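Side-chain contact in Arf-GAP (Mus musculus, PDB 5C79), which probably stimulates GTP hydrolysis by Arf1 in response to phosphatidylinositol 4,5-bisphosphate, which its PH domain binds: residues Gly66-Ser71 and Ser123-Ser128. Numbering follows the deposited sequence.
Sequences GILTIS and SVLTNS
Ser-128 and Gly-66 offer a worked example of how a helix can approach a strand end through a small residue on each side. The hydroxyl of Ser-128 lies anti to its own backbone N (chi1 -178°), a setting that carries OG outward from the helix onto the alpha carbon of Gly-66. Ser-128 OG comes within 3.2 Å of Gly-66 CA. The two alpha carbons, Gly-66 CA and Ser-128 CA, are 5.1 Å apart. Gly-66 has a positive phi, a region that glycine enters most easily, and with no side chain there the serine reaches the backbone directly. A water molecule joins the same two residues, its O accepting the N-H of Gly-66 at 3.1 Å from N. The same water O stands 2.6 Å from Ser-128 OG in a second hydrogen bond, giving the buried hydroxyl a polar partner.

The setting is that of a PH domain, in which a strongly bent antiparallel sheet is closed at one end by the C-terminal helix, here 115-135. Gly-66 precedes the strand 67-70, whose Leu-68 turns inward to the helix while Ile-67 points away from it. One helical turn before Ser-128, Leu-125 meets this strand by its tip, although its CB leaves the helix obliquely to the strand. With chi2 at 166° CD1 is the extended branch, and the other methyl, CD2, is the one that faces Leu-68. The Leu-125 and Leu-68 CD2 methyls meet end to end at 4.5 Å, a loose apolar touch rather than interlocking. Val-63 of strand 56-64 touches both leucines and Ser-128; Leu-101 also packs on Leu-68, and Phe-99 on Leu-125. The bound phosphoinositide is remote from this helix-strand junction, about 12 Å from the side chain of Leu-68.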
ATOM      1  N   GLY A  66       6.627   5.258  -8.612  1.00 18.36           N
ATOM      2  CA  GLY A  66       7.279   4.215  -7.851  1.00 18.57           C
ATOM      3  C   GLY A  66       7.280   4.404  -6.353  1.00 18.90           C
ATOM      4  O   GLY A  66       8.002   3.710  -5.649  1.00 19.19           O
ATOM      5  N   ILE A  67       6.449   5.333  -5.885  1.00 19.21           N
ATOM      6  CA  ILE A  67       6.356   5.688  -4.473  1.00 19.82           C
ATOM      7  C   ILE A  67       4.923   5.538  -3.953  1.00 18.62           C
ATOM      8  O   ILE A  67       3.992   6.021  -4.574  1.00 19.44           O
ATOM      9  CB  ILE A  67       6.808   7.142  -4.244  1.00 20.07           C
ATOM     10  CG1 ILE A  67       8.269   7.323  -4.644  1.00 23.09           C
ATOM     11  CG2 ILE A  67       6.664   7.567  -2.784  1.00 20.82           C
ATOM     12  CD1 ILE A  67       8.728   8.778  -4.710  1.00 26.59           C
ATOM     13  N   LEU A  68       4.800   4.918  -2.786  1.00 18.50           N
ATOM     14  CA  LEU A  68       3.532   4.859  -2.047  1.00 17.58           C
ATOM     15  C   LEU A  68       3.597   5.992  -1.020  1.00 18.71           C
ATOM     16  O   LEU A  68       4.481   5.997  -0.154  1.00 18.18           O
ATOM     17  CB  LEU A  68       3.327   3.525  -1.314  1.00 18.12           C
ATOM     18  CG  LEU A  68       2.084   3.450  -0.424  1.00 19.08           C
ATOM     19  CD1 LEU A  68       0.780   3.678  -1.205  1.00 19.65           C
ATOM     20  CD2 LEU A  68       2.063   2.147   0.345  1.00 19.53           C
ATOM     21  N   THR A  69       2.642   6.912  -1.112  1.00 19.65           N
ATOM     22  CA  THR A  69       2.552   8.035  -0.177  1.00 21.97           C
ATOM     23  C   THR A  69       1.406   7.702   0.760  1.00 22.43           C
ATOM     24  O   THR A  69       0.275   7.439   0.295  1.00 22.31           O
ATOM     25  CB  THR A  69       2.370   9.373  -0.935  1.00 24.45           C
ATOM     26  OG1 THR A  69       3.579   9.662  -1.659  1.00 23.78           O
ATOM     27  CG2 THR A  69       2.141  10.533  -0.007  1.00 27.29           C
ATOM     28  N   ILE A  70       1.697   7.676   2.069  1.00 20.87           N
ATOM     29  CA  ILE A  70       0.698   7.337   3.076  1.00 21.14           C
ATOM     30  C   ILE A  70       0.474   8.584   3.940  1.00 23.07           C
ATOM     31  O   ILE A  70       1.389   9.040   4.633  1.00 21.22           O
ATOM     32  CB  ILE A  70       1.136   6.188   4.007  1.00 21.24           C
ATOM     33  CG1 ILE A  70       1.562   4.972   3.212  1.00 24.09           C
ATOM     34  CG2 ILE A  70      -0.001   5.807   4.927  1.00 22.32           C
ATOM     35  CD1 ILE A  70       2.418   4.000   4.000  1.00 22.83           C
ATOM     36  N   SER A  71      -0.744   9.098   3.893  1.00 23.34           N
ATOM     37  CA  SER A  71      -1.078  10.315   4.628  1.00 26.13           C
ATOM     38  C   SER A  71      -1.202  10.006   6.086  1.00 26.99           C
ATOM     39  O   SER A  71      -1.488   8.895   6.507  1.00 25.45           O
ATOM     40  CB  SER A  71      -2.340  10.976   4.085  1.00 28.57           C
ATOM     41  OG  SER A  71      -2.146  11.341   2.724  1.00 31.90           O
ATOM     42  N   SER A 123      -2.162  -5.139  -7.327  1.00 17.37           N
ATOM     43  CA  SER A 123      -1.760  -5.073  -8.757  1.00 18.65           C
ATOM     44  C   SER A 123      -1.017  -3.772  -9.084  1.00 18.46           C
ATOM     45  O   SER A 123       0.023  -3.805  -9.754  1.00 17.42           O
ATOM     46  CB  SER A 123      -2.988  -5.220  -9.665  1.00 20.01           C
ATOM     47  OG  SER A 123      -3.544  -6.529  -9.519  1.00 18.96           O
ATOM     48  N   VAL A 124      -1.559  -2.649  -8.615  1.00 17.19           N
ATOM     49  CA  VAL A 124      -0.946  -1.340  -8.854  1.00 16.30           C
ATOM     50  C   VAL A 124       0.412  -1.248  -8.163  1.00 15.98           C
ATOM     51  O   VAL A 124       1.401  -0.771  -8.754  1.00 16.26           O
ATOM     52  CB  VAL A 124      -1.853  -0.181  -8.422  1.00 16.80           C
ATOM     53  CG1 VAL A 124      -1.092   1.142  -8.431  1.00 17.61           C
ATOM     54  CG2 VAL A 124      -3.072  -0.052  -9.350  1.00 16.21           C
ATOM     55  N   LEU A 125       0.478  -1.696  -6.913  1.00 15.60           N
ATOM     56  CA  LEU A 125       1.762  -1.686  -6.187  1.00 17.23           C
ATOM     57  C   LEU A 125       2.821  -2.514  -6.917  1.00 16.81           C
ATOM     58  O   LEU A 125       3.974  -2.104  -7.071  1.00 19.05           O
ATOM     59  CB  LEU A 125       1.589  -2.204  -4.768  1.00 17.66           C
ATOM     60  CG  LEU A 125       0.812  -1.240  -3.843  1.00 18.84           C
ATOM     61  CD1 LEU A 125       0.396  -1.966  -2.570  1.00 19.79           C
ATOM     62  CD2 LEU A 125       1.685  -0.057  -3.504  1.00 19.38           C
ATOM     63  N   THR A 126       2.416  -3.695  -7.361  1.00 18.09           N
ATOM     64  CA  THR A 126       3.276  -4.573  -8.170  1.00 20.15           C
ATOM     65  C   THR A 126       3.760  -3.949  -9.480  1.00 18.30           C
ATOM     66  O   THR A 126       4.962  -3.984  -9.822  1.00 18.85           O
ATOM     67  CB  THR A 126       2.573  -5.921  -8.482  1.00 23.13           C
ATOM     68  OG1 THR A 126       2.327  -6.593  -7.253  1.00 28.22           O
ATOM     69  CG2 THR A 126       3.507  -6.818  -9.310  1.00 26.52           C
ATOM     70  N   ASN A 127       2.819  -3.406 -10.224  1.00 18.17           N
ATOM     71  CA  ASN A 127       3.079  -2.757 -11.476  1.00 16.64           C
ATOM     72  C   ASN A 127       4.040  -1.575 -11.322  1.00 16.80           C
ATOM     73  O   ASN A 127       4.940  -1.368 -12.158  1.00 16.31           O
ATOM     74  CB  ASN A 127       1.772  -2.281 -12.096  1.00 16.40           C
ATOM     75  CG  ASN A 127       0.933  -3.424 -12.660  1.00 18.19           C
ATOM     76  OD1 ASN A 127       1.434  -4.556 -12.840  1.00 19.11           O
ATOM     77  ND2 ASN A 127      -0.325  -3.135 -12.971  1.00 15.53           N
ATOM     78  N   SER A 128       3.799  -0.795 -10.284  1.00 15.97           N
ATOM     79  CA  SER A 128       4.640   0.363  -9.956  1.00 16.02           C
ATOM     80  C   SER A 128       6.085  -0.079  -9.692  1.00 16.28           C
ATOM     81  O   SER A 128       7.046   0.463 -10.242  1.00 16.65           O
ATOM     82  CB  SER A 128       4.066   1.127  -8.772  1.00 16.30           C
ATOM     83  OG  SER A 128       4.883   2.249  -8.515  1.00 17.82           O
TER
HETATM   84  O   HOH W   1       4.004   4.250 -10.000  1.00 17.18           O